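PDB 4XDN: MAU2 chromatid cohesion factor homolog from Saccharomyces cerevisiae, which forms a complex with Scc2 that is required for cohesin to associate with chromosomes, and so takes part in sister chromatid cohesion. Local coordinates for residues L289-G294 with F315-L320; Q460-V464 with L475-C479; L160-M164 with A176-Q180; I583-A588 with W610-C615. All blocks are in the same frame, centred on the assembly; numbering follows the deposited sequence.

Contact 1. Residues L289-G294 with F315-L320; sequences LVTNEG and FHYKEL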
# COMPACT_ATOMS: atom_id res chain seq x y z
N LEU A 289 19.29 -9.94 -10.64
CA LEU A 289 17.84 -10.03 -10.55
C LEU A 289 17.24 -10.77 -11.73
O LEU A 289 16.27 -11.51 -11.59
CB LEU A 289 17.22 -8.63 -10.45
CG LEU A 289 17.61 -7.81 -9.22
CD1 LEU A 289 17.00 -6.42 -9.30
CD2 LEU A 289 17.19 -8.50 -7.93
N VAL A 290 17.82 -10.57 -12.91
CA VAL A 290 17.31 -11.19 -14.13
C VAL A 290 17.59 -12.69 -14.16
O VAL A 290 16.72 -13.48 -14.49
CB VAL A 290 17.92 -10.52 -15.39
CG1 VAL A 290 17.49 -11.25 -16.66
CG2 VAL A 290 17.50 -9.06 -15.47
N THR A 291 18.82 -13.07 -13.80
CA THR A 291 19.20 -14.49 -13.80
C THR A 291 18.52 -15.24 -12.66
O THR A 291 18.30 -16.45 -12.74
CB THR A 291 20.73 -14.66 -13.67
OG1 THR A 291 21.19 -14.02 -12.47
CG2 THR A 291 21.45 -14.08 -14.87
N ASN A 292 18.18 -14.52 -11.59
CA ASN A 292 17.54 -15.11 -10.42
C ASN A 292 16.02 -15.04 -10.50
O ASN A 292 15.32 -15.53 -9.61
CB ASN A 292 18.04 -14.41 -9.15
CG ASN A 292 17.51 -15.05 -7.88
OD1 ASN A 292 16.60 -14.52 -7.24
ND2 ASN A 292 18.07 -16.19 -7.52
N GLU A 293 15.51 -14.45 -11.57
CA GLU A 293 14.07 -14.25 -11.72
C GLU A 293 13.30 -15.57 -11.66
O GLU A 293 13.58 -16.50 -12.42
CB GLU A 293 13.77 -13.53 -13.03
CG GLU A 293 12.28 -13.30 -13.28
CD GLU A 293 11.99 -12.13 -14.20
OE1 GLU A 293 10.80 -11.86 -14.45
OE2 GLU A 293 12.95 -11.48 -14.67
N GLY A 294 12.33 -15.64 -10.74
CA GLY A 294 11.49 -16.80 -10.59
C GLY A 294 11.86 -17.65 -9.38
O GLY A 294 10.98 -18.17 -8.69
N PHE A 315 11.34 -8.14 -6.80
CA PHE A 315 12.45 -9.05 -7.07
C PHE A 315 12.74 -9.20 -8.57
O PHE A 315 13.84 -9.60 -8.95
CB PHE A 315 12.18 -10.43 -6.46
CG PHE A 315 12.21 -10.45 -4.95
CD1 PHE A 315 12.39 -9.28 -4.22
CD2 PHE A 315 12.08 -11.64 -4.26
CE1 PHE A 315 12.42 -9.31 -2.83
CE2 PHE A 315 12.11 -11.67 -2.88
CZ PHE A 315 12.28 -10.50 -2.17
N HIS A 316 11.75 -8.89 -9.40
CA HIS A 316 11.94 -8.92 -10.85
C HIS A 316 12.32 -7.54 -11.37
O HIS A 316 11.70 -6.54 -11.02
CB HIS A 316 10.67 -9.42 -11.55
CG HIS A 316 10.27 -10.81 -11.15
ND1 HIS A 316 10.89 -11.51 -10.14
CD2 HIS A 316 9.30 -11.63 -11.63
CE1 HIS A 316 10.33 -12.70 -10.01
NE2 HIS A 316 9.36 -12.79 -10.91
N TYR A 317 13.35 -7.49 -12.22
CA TYR A 317 13.93 -6.23 -12.67
C TYR A 317 12.93 -5.31 -13.38
O TYR A 317 12.84 -4.13 -13.07
CB TYR A 317 15.12 -6.50 -13.58
CG TYR A 317 15.74 -5.24 -14.15
CD1 TYR A 317 16.32 -4.29 -13.31
CD2 TYR A 317 15.75 -4.99 -15.51
CE1 TYR A 317 16.89 -3.14 -13.82
CE2 TYR A 317 16.32 -3.84 -16.03
CZ TYR A 317 16.88 -2.92 -15.18
OH TYR A 317 17.45 -1.77 -15.69
N LYS A 318 12.20 -5.85 -14.35
CA LYS A 318 11.23 -5.05 -15.10
C LYS A 318 10.12 -4.53 -14.19
O LYS A 318 9.75 -3.36 -14.26
CB LYS A 318 10.61 -5.86 -16.24
CG LYS A 318 11.50 -6.00 -17.46
CD LYS A 318 10.67 -6.09 -18.73
CE LYS A 318 11.53 -6.30 -19.97
NZ LYS A 318 12.14 -7.66 -19.99
N GLU A 319 9.60 -5.40 -13.33
CA GLU A 319 8.54 -5.02 -12.41
C GLU A 319 9.02 -3.95 -11.45
O GLU A 319 8.27 -3.04 -11.10
CB GLU A 319 8.04 -6.24 -11.63
CG GLU A 319 7.15 -7.20 -12.42
CD GLU A 319 7.94 -8.12 -13.32
OE1 GLU A 319 9.11 -7.81 -13.62
OE2 GLU A 319 7.39 -9.17 -13.72
N LEU A 320 10.27 -4.05 -11.02
CA LEU A 320 10.82 -3.14 -10.03
C LEU A 320 10.95 -1.72 -10.59
O LEU A 320 10.55 -0.76 -9.93
CB LEU A 320 12.18 -3.64 -9.55
CG LEU A 320 12.90 -2.75 -8.53
CD1 LEU A 320 12.03 -2.49 -7.31
CD2 LEU A 320 14.21 -3.40 -8.12
O HOH W 1 12.45 -8.72 -15.34
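Glu293 lies over the imidazole of His316, the two side chains crossing at about a right angle. Its CG sits 3.6 Å from the centroid of the His316 ring, almost exactly on the ring normal, which defines a CH-pi contact over the face. Because CG is anti to the backbone N (chi1 179°) and the chain runs on extended, the carboxylate is carried past the ring centre, and OE1 of Glu293 comes to 3.2 Å from CD2 of His316. The carboxylate is not laid flat on the imidazole: the planes differ by 40°. OE2 of Glu293 accepts from a water at 2.9 Å, and the same water takes the amide N of Lys318 at 3.0 Å, so solvent bridges the carboxylate to the first turn of helix 317-331, for which His316 is the N-cap residue.

This is a joint between two helices of a largely helical array. Helix 272-291 ends here, a two-stranded hairpin and a short helix intervene, and helix 317-331 sets off beside it. The apolar half of the joint is made by Leu289, whose CB meets CB of Tyr317 at 4.3 Å and whose CD2 rests 3.7 Å from the carbonyl O of Phe315. CG2 of Val290 touches CB of Tyr317 at 4.0 Å; the phenol ring itself leads off to an edge-to-face contact with Phe282. ND1 of His316 is buried without a partner in the model. OE1 of Glu293 lies 4.4 Å from OE2 of Glu319, a like-charge approach that a long, weak ion pair from Arg375 to Glu319 probably eases.

Contact 2. Residues Q460-V464 with L475-C479; sequences QAARV and LVEQC. With SO4 (sulfate ion), chain G.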
# COMPACT_ATOMS: atom_id res chain seq x y z
N GLN A 460 -15.90 25.28 6.88
CA GLN A 460 -16.60 25.75 8.07
C GLN A 460 -15.99 27.05 8.59
O GLN A 460 -16.71 27.94 9.04
CB GLN A 460 -16.58 24.69 9.17
CG GLN A 460 -17.33 23.40 8.83
CD GLN A 460 -18.84 23.55 8.94
OE1 GLN A 460 -19.42 24.55 8.53
NE2 GLN A 460 -19.48 22.53 9.51
N ALA A 461 -14.67 27.16 8.52
CA ALA A 461 -13.98 28.36 8.98
C ALA A 461 -14.28 29.54 8.06
O ALA A 461 -14.40 30.68 8.51
CB ALA A 461 -12.48 28.11 9.05
N ALA A 462 -14.40 29.25 6.77
CA ALA A 462 -14.77 30.27 5.80
C ALA A 462 -16.17 30.78 6.08
O ALA A 462 -16.46 31.97 5.91
CB ALA A 462 -14.68 29.72 4.38
N ARG A 463 -17.05 29.88 6.52
CA ARG A 463 -18.43 30.24 6.80
C ARG A 463 -18.54 31.03 8.10
O ARG A 463 -19.35 31.95 8.20
CB ARG A 463 -19.30 28.99 6.85
CG ARG A 463 -19.49 28.34 5.49
CD ARG A 463 -20.26 27.04 5.57
NE ARG A 463 -20.47 26.46 4.25
CZ ARG A 463 -21.15 25.35 4.01
NH1 ARG A 463 -21.72 24.68 5.01
NH2 ARG A 463 -21.28 24.90 2.77
N VAL A 464 -17.73 30.67 9.09
CA VAL A 464 -17.66 31.44 10.33
C VAL A 464 -17.31 32.89 10.01
O VAL A 464 -17.81 33.81 10.65
CB VAL A 464 -16.61 30.86 11.31
CG1 VAL A 464 -16.27 31.86 12.41
CG2 VAL A 464 -17.12 29.57 11.92
N LEU A 475 -21.57 27.12 13.76
CA LEU A 475 -20.39 26.99 12.91
C LEU A 475 -19.07 26.89 13.69
O LEU A 475 -18.15 26.23 13.24
CB LEU A 475 -20.33 28.17 11.94
CG LEU A 475 -21.34 28.13 10.80
CD1 LEU A 475 -21.46 29.48 10.12
CD2 LEU A 475 -20.96 27.06 9.78
N VAL A 476 -18.98 27.54 14.85
CA VAL A 476 -17.72 27.55 15.60
C VAL A 476 -17.49 26.23 16.34
O VAL A 476 -16.37 25.71 16.33
CB VAL A 476 -17.66 28.73 16.61
CG1 VAL A 476 -17.50 30.05 15.87
CG2 VAL A 476 -18.88 28.77 17.52
N GLU A 477 -18.52 25.71 16.98
CA GLU A 477 -18.46 24.38 17.60
C GLU A 477 -18.00 23.33 16.60
O GLU A 477 -17.17 22.49 16.92
CB GLU A 477 -19.83 24.00 18.17
CG GLU A 477 -19.91 22.58 18.74
CD GLU A 477 -18.95 22.35 19.89
OE1 GLU A 477 -18.46 23.34 20.47
OE2 GLU A 477 -18.68 21.17 20.21
N GLN A 478 -18.54 23.39 15.38
CA GLN A 478 -18.16 22.44 14.34
C GLN A 478 -16.69 22.60 13.98
O GLN A 478 -16.00 21.61 13.75
CB GLN A 478 -19.04 22.63 13.10
CG GLN A 478 -20.48 22.18 13.28
CD GLN A 478 -20.60 20.70 13.59
OE1 GLN A 478 -19.74 19.91 13.22
NE2 GLN A 478 -21.66 20.33 14.29
N CYS A 479 -16.21 23.84 13.94
CA CYS A 479 -14.79 24.10 13.71
C CYS A 479 -13.95 23.46 14.81
O CYS A 479 -12.98 22.76 14.53
CB CYS A 479 -14.52 25.60 13.65
SG CYS A 479 -14.94 26.40 12.09
S SO4 G . -23.16 21.36 3.25
O1 SO4 G . -21.80 21.42 2.71
O2 SO4 G . -23.64 19.99 3.21
O3 SO4 G . -23.14 21.84 4.63
O4 SO4 G . -24.04 22.21 2.45
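Leu475 points its side chain at segment 460-464, where both methyls touch Arg463. CB comes first, 3.5 Å from CG2 of Val464, the two side chains sliding past each other in opposite directions. From CG the branches part. CD1 reaches the backbone, 3.8 Å from the carbonyl O of Arg463, while CD2 lies 3.9 Å from CB of Arg463 and only 3.2 Å from OE1 of Gln460. That last approach depends on Gln460 being bent at chi2 (-77°), which folds its amide back across the leucine at about a right angle and sets NE2 3.6 Å from CB of Gln478.

The axes of segments 460-464 and 475-479 lie 9.1 Å apart at 149°; the segments belong to an antiparallel hairpin of helices 446-466 and 472-490. One helical turn on from Leu475, SG of Cys479 meets CB of Gln460 at 3.8 Å. Arg463 extends away from the interface, and its NH1 donates to a sulfate O3 at 3.2 Å, nearly straight (171°) and in the guanidinium plane; Val432 N also binds this ion, probably from the crystallisation liquor. Apolar and van der Waals contacts therefore hold the pair together, with the charge of Arg463 kept outside the interface.

Contact 3. Residues L160-M164 with A176-Q180; sequences LVQYM and ASVFQ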
# COMPACT_ATOMS: atom_id res chain seq x y z
N LEU A 160 3.18 -22.47 20.92
CA LEU A 160 4.28 -23.18 20.30
C LEU A 160 5.62 -22.50 20.58
O LEU A 160 6.60 -23.16 20.94
CB LEU A 160 4.05 -23.29 18.79
CG LEU A 160 5.04 -24.15 18.00
CD1 LEU A 160 4.85 -25.62 18.33
CD2 LEU A 160 4.89 -23.91 16.50
N VAL A 161 5.65 -21.18 20.42
CA VAL A 161 6.86 -20.40 20.65
C VAL A 161 7.33 -20.52 22.10
O VAL A 161 8.51 -20.71 22.36
CB VAL A 161 6.64 -18.90 20.31
CG1 VAL A 161 7.82 -18.04 20.79
CG2 VAL A 161 6.45 -18.73 18.81
N GLN A 162 6.38 -20.40 23.03
CA GLN A 162 6.68 -20.52 24.45
C GLN A 162 7.34 -21.85 24.76
O GLN A 162 8.27 -21.93 25.57
CB GLN A 162 5.40 -20.36 25.27
CG GLN A 162 5.55 -20.63 26.77
CD GLN A 162 6.41 -19.60 27.47
OE1 GLN A 162 7.64 -19.68 27.46
NE2 GLN A 162 5.77 -18.63 28.10
N TYR A 163 6.87 -22.91 24.12
CA TYR A 163 7.38 -24.25 24.36
C TYR A 163 8.79 -24.41 23.80
O TYR A 163 9.64 -25.06 24.40
CB TYR A 163 6.42 -25.29 23.77
CG TYR A 163 7.10 -26.43 23.02
CD1 TYR A 163 7.77 -27.43 23.70
CD2 TYR A 163 7.04 -26.50 21.64
CE1 TYR A 163 8.38 -28.47 23.02
CE2 TYR A 163 7.65 -27.53 20.95
CZ TYR A 163 8.31 -28.51 21.64
OH TYR A 163 8.91 -29.54 20.96
N MET A 164 9.04 -23.79 22.65
CA MET A 164 10.30 -23.98 21.95
C MET A 164 11.45 -23.15 22.51
O MET A 164 12.60 -23.60 22.51
CB MET A 164 10.12 -23.66 20.47
CG MET A 164 9.22 -24.65 19.77
SD MET A 164 8.67 -24.08 18.16
CE MET A 164 10.24 -23.70 17.41
N ALA A 176 11.90 -21.22 16.72
CA ALA A 176 11.05 -20.39 17.56
C ALA A 176 10.98 -18.97 17.01
O ALA A 176 9.96 -18.30 17.12
CB ALA A 176 11.56 -20.38 19.00
N SER A 177 12.08 -18.52 16.42
CA SER A 177 12.15 -17.21 15.81
C SER A 177 11.26 -17.12 14.57
O SER A 177 10.58 -16.12 14.34
CB SER A 177 13.60 -16.88 15.44
OG SER A 177 13.72 -15.58 14.89
N VAL A 178 11.26 -18.19 13.77
CA VAL A 178 10.40 -18.26 12.60
C VAL A 178 8.93 -18.15 13.00
O VAL A 178 8.16 -17.45 12.36
CB VAL A 178 10.64 -19.58 11.82
CG1 VAL A 178 9.59 -19.79 10.71
CG2 VAL A 178 12.03 -19.59 11.22
N PHE A 179 8.55 -18.83 14.08
CA PHE A 179 7.15 -18.85 14.48
C PHE A 179 6.76 -17.61 15.28
O PHE A 179 5.58 -17.28 15.37
CB PHE A 179 6.85 -20.13 15.26
CG PHE A 179 6.71 -21.33 14.38
CD1 PHE A 179 5.54 -21.54 13.66
CD2 PHE A 179 7.75 -22.23 14.23
CE1 PHE A 179 5.41 -22.64 12.83
CE2 PHE A 179 7.62 -23.33 13.40
CZ PHE A 179 6.45 -23.53 12.70
N GLN A 180 7.75 -16.92 15.84
CA GLN A 180 7.50 -15.60 16.39
C GLN A 180 7.08 -14.68 15.25
O GLN A 180 6.15 -13.89 15.39
CB GLN A 180 8.74 -15.05 17.10
CG GLN A 180 8.90 -15.52 18.53
CD GLN A 180 10.06 -14.86 19.24
OE1 GLN A 180 11.20 -15.33 19.16
NE2 GLN A 180 9.79 -13.75 19.92
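Leu160 sets a single methyl over one face of the Phe179 ring. CD2 of Leu160 stands 3.7 Å from the ring centroid, 10° off the normal, a CH-pi contact over the centre of the face. Beside it Val161 uses both branches: CG2 meets CB of Phe179 at 3.8 Å, and CG1 touches CG of Gln180 at 3.6 Å, the valine and glutamine crossing at about a right angle. Met164 fills the far end of the segment. Its CB packs on CB of Ala176 at 3.9 Å, and the bend at chi3 (53°) turns CE onto the alanine backbone, 3.1 Å from the N of Ala176 and tight against its CA. The sulfur, 5.3 Å from the centroid of Phe179, makes an oblique Met-aromatic contact.

These positions follow from an antiparallel helical hairpin. Segments 160-164 and 176-180 have axes 9.1 Å apart at 159°, and Val161 comes closest to Ala176 in the backbone, where the small alanine side chain meets methionine. One layer further out, helix 126-144 packs on the same group, with Met130 touching both Met164 and Phe179, and Leu137 touching Leu160. On the other flank, helix 193-206 meets Gln180 through Leu203 and Gln206. Across the two segments the contact is held by dispersion: methyls, a sulfur and an aromatic face pack together, and the one polar side chain involved, Gln180, takes part through its aliphatic CG.

Contact 4. Residues I583-A588 with W610-C615; sequences IYAISA and WHLMNC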
# COMPACT_ATOMS: atom_id res chain seq x y z
N ILE A 583 8.14 43.52 1.96
CA ILE A 583 6.71 43.22 1.89
C ILE A 583 6.22 43.35 0.45
O ILE A 583 5.45 42.51 -0.03
CB ILE A 583 5.89 44.16 2.80
CG1 ILE A 583 6.18 43.85 4.27
CG2 ILE A 583 4.39 44.01 2.55
CD1 ILE A 583 5.70 44.91 5.24
N TYR A 584 6.66 44.40 -0.24
CA TYR A 584 6.26 44.62 -1.63
C TYR A 584 6.74 43.50 -2.54
O TYR A 584 5.99 43.02 -3.39
CB TYR A 584 6.80 45.97 -2.13
CG TYR A 584 6.52 46.20 -3.60
CD1 TYR A 584 5.32 46.78 -4.01
CD2 TYR A 584 7.45 45.85 -4.57
CE1 TYR A 584 5.06 46.99 -5.35
CE2 TYR A 584 7.19 46.06 -5.91
CZ TYR A 584 6.00 46.63 -6.29
OH TYR A 584 5.74 46.85 -7.63
N ALA A 585 8.00 43.10 -2.37
CA ALA A 585 8.59 42.08 -3.22
C ALA A 585 7.87 40.74 -3.04
O ALA A 585 7.64 40.02 -4.01
CB ALA A 585 10.07 41.92 -2.90
N ILE A 586 7.50 40.44 -1.81
CA ILE A 586 6.80 39.19 -1.50
C ILE A 586 5.37 39.22 -2.03
O ILE A 586 4.90 38.24 -2.61
CB ILE A 586 6.78 38.93 0.02
CG1 ILE A 586 8.21 38.76 0.55
CG2 ILE A 586 5.96 37.69 0.35
CD1 ILE A 586 8.34 39.01 2.03
N SER A 587 4.68 40.33 -1.81
CA SER A 587 3.30 40.47 -2.27
C SER A 587 3.24 40.39 -3.79
O SER A 587 2.34 39.77 -4.35
CB SER A 587 2.69 41.78 -1.77
OG SER A 587 3.49 42.88 -2.15
N ALA A 588 4.21 41.02 -4.45
CA ALA A 588 4.27 40.98 -5.91
C ALA A 588 4.44 39.55 -6.40
O ALA A 588 3.80 39.12 -7.35
CB ALA A 588 5.41 41.84 -6.41
N TRP A 610 -4.05 42.85 -0.89
CA TRP A 610 -2.88 43.06 -0.05
C TRP A 610 -1.80 43.81 -0.82
O TRP A 610 -1.21 44.76 -0.31
CB TRP A 610 -2.34 41.72 0.45
CG TRP A 610 -1.08 41.83 1.23
CD1 TRP A 610 -0.78 42.78 2.17
CD2 TRP A 610 0.06 40.97 1.15
NE1 TRP A 610 0.48 42.55 2.68
CE2 TRP A 610 1.01 41.45 2.06
CE3 TRP A 610 0.36 39.84 0.38
CZ2 TRP A 610 2.25 40.83 2.24
CZ3 TRP A 610 1.59 39.23 0.56
CH2 TRP A 610 2.52 39.73 1.48
N HIS A 611 -1.54 43.38 -2.04
CA HIS A 611 -0.51 44.00 -2.86
C HIS A 611 -0.86 45.45 -3.20
O HIS A 611 0.02 46.30 -3.26
CB HIS A 611 -0.29 43.20 -4.14
CG HIS A 611 0.86 43.69 -4.96
ND1 HIS A 611 2.17 43.62 -4.51
CD2 HIS A 611 0.91 44.27 -6.18
CE1 HIS A 611 2.97 44.14 -5.42
NE2 HIS A 611 2.23 44.54 -6.45
N LEU A 612 -2.15 45.72 -3.43
CA LEU A 612 -2.60 47.07 -3.71
C LEU A 612 -2.29 48.01 -2.55
O LEU A 612 -1.90 49.16 -2.77
CB LEU A 612 -4.11 47.09 -4.01
CG LEU A 612 -4.73 48.48 -4.23
CD1 LEU A 612 -4.10 49.19 -5.41
CD2 LEU A 612 -6.24 48.37 -4.42
N MET A 613 -2.47 47.53 -1.32
CA MET A 613 -2.16 48.32 -0.14
C MET A 613 -0.69 48.69 -0.14
O MET A 613 -0.32 49.85 0.02
CB MET A 613 -2.50 47.57 1.15
CG MET A 613 -3.97 47.23 1.31
SD MET A 613 -5.07 48.64 1.09
CE MET A 613 -6.15 48.01 -0.20
N ASN A 614 0.16 47.68 -0.33
CA ASN A 614 1.60 47.88 -0.34
C ASN A 614 2.02 48.86 -1.43
O ASN A 614 2.94 49.65 -1.24
CB ASN A 614 2.30 46.53 -0.52
CG ASN A 614 1.91 45.53 0.55
OD1 ASN A 614 1.69 45.88 1.70
ND2 ASN A 614 1.82 44.26 0.16
N CYS A 615 1.33 48.82 -2.56
CA CYS A 615 1.54 49.80 -3.62
C CYS A 615 1.10 51.18 -3.16
O CYS A 615 1.80 52.17 -3.35
CB CYS A 615 0.78 49.41 -4.89
SG CYS A 615 1.43 47.95 -5.74
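OG of Ser587 is gripped from across the helix pair by two donors. ND1 of His611 donates to it at 2.8 Å, with the oxygen in the imidazole plane, consistent with a proton on ND1. The amide ND2 of Asn614 adds a weak bond at 3.2 Å, bent to 144°. Chi1 of 55° tucks OG between the backbone N and carbonyl carbon of Ser587, close also to the carbonyl oxygens of Ile583 and Tyr584, one turn back; the hydroxyl can give its proton to either. A buried polar atom is thus satisfied by donors from one helix and by one or other carbonyl of its own.

Apolar surfaces flank this cluster. CB of Ser587 sits over the six-membered ring of Trp610, 3.7 Å from its centroid, as a CH-pi contact, and Asn614 ND2 lies above the same face toward the rim. CG2 of Ile583 touches CZ2 of Trp610 at 3.8 Å. On the other flank CE1 of Tyr584 approaches CE1 of His611 at 3.5 Å, the two rings inclined to each other, while SG of Cys615 meets the tyrosine at its edge, 3.8 Å from CE1 of Tyr584.

Segments 583-588 and 610-615, on helices 580-593 and 601-618, run antiparallel at 148°. Helix 562-575 packs on the tryptophan side, where Tyr570 meets Trp610 edge-to-face. Arg620 makes a cation-pi contact with Tyr584, and helix 621-638 packs on His611 and Cys615. Leu612 and Met613, which take no part in the pairing, pack on another protein chain of the assembly.

From the N terminus the contacts come in the order 3, 1, 2, 4, each closing before the next opens, so none nests in or crosses another. Contact 3 closes a loop of 11 residues between its segments, which lie on helices 147-165 and 170-189. Contact 1 spans 20 residues, including the hairpin 297-310, and joins helices 272-291 and 317-331. Contact 2 has 10 residues between its segments, on helices 446-466 and 472-490; contact 4 has 21, on helices 580-593 and 601-618. Centres of contacts 2 and 4 lie 29 Å apart on one side of the chain's centre, whereas contacts 3 and 4, on opposite sides, are 68 Å apart. All are therefore local closures spaced along an elongated helical array.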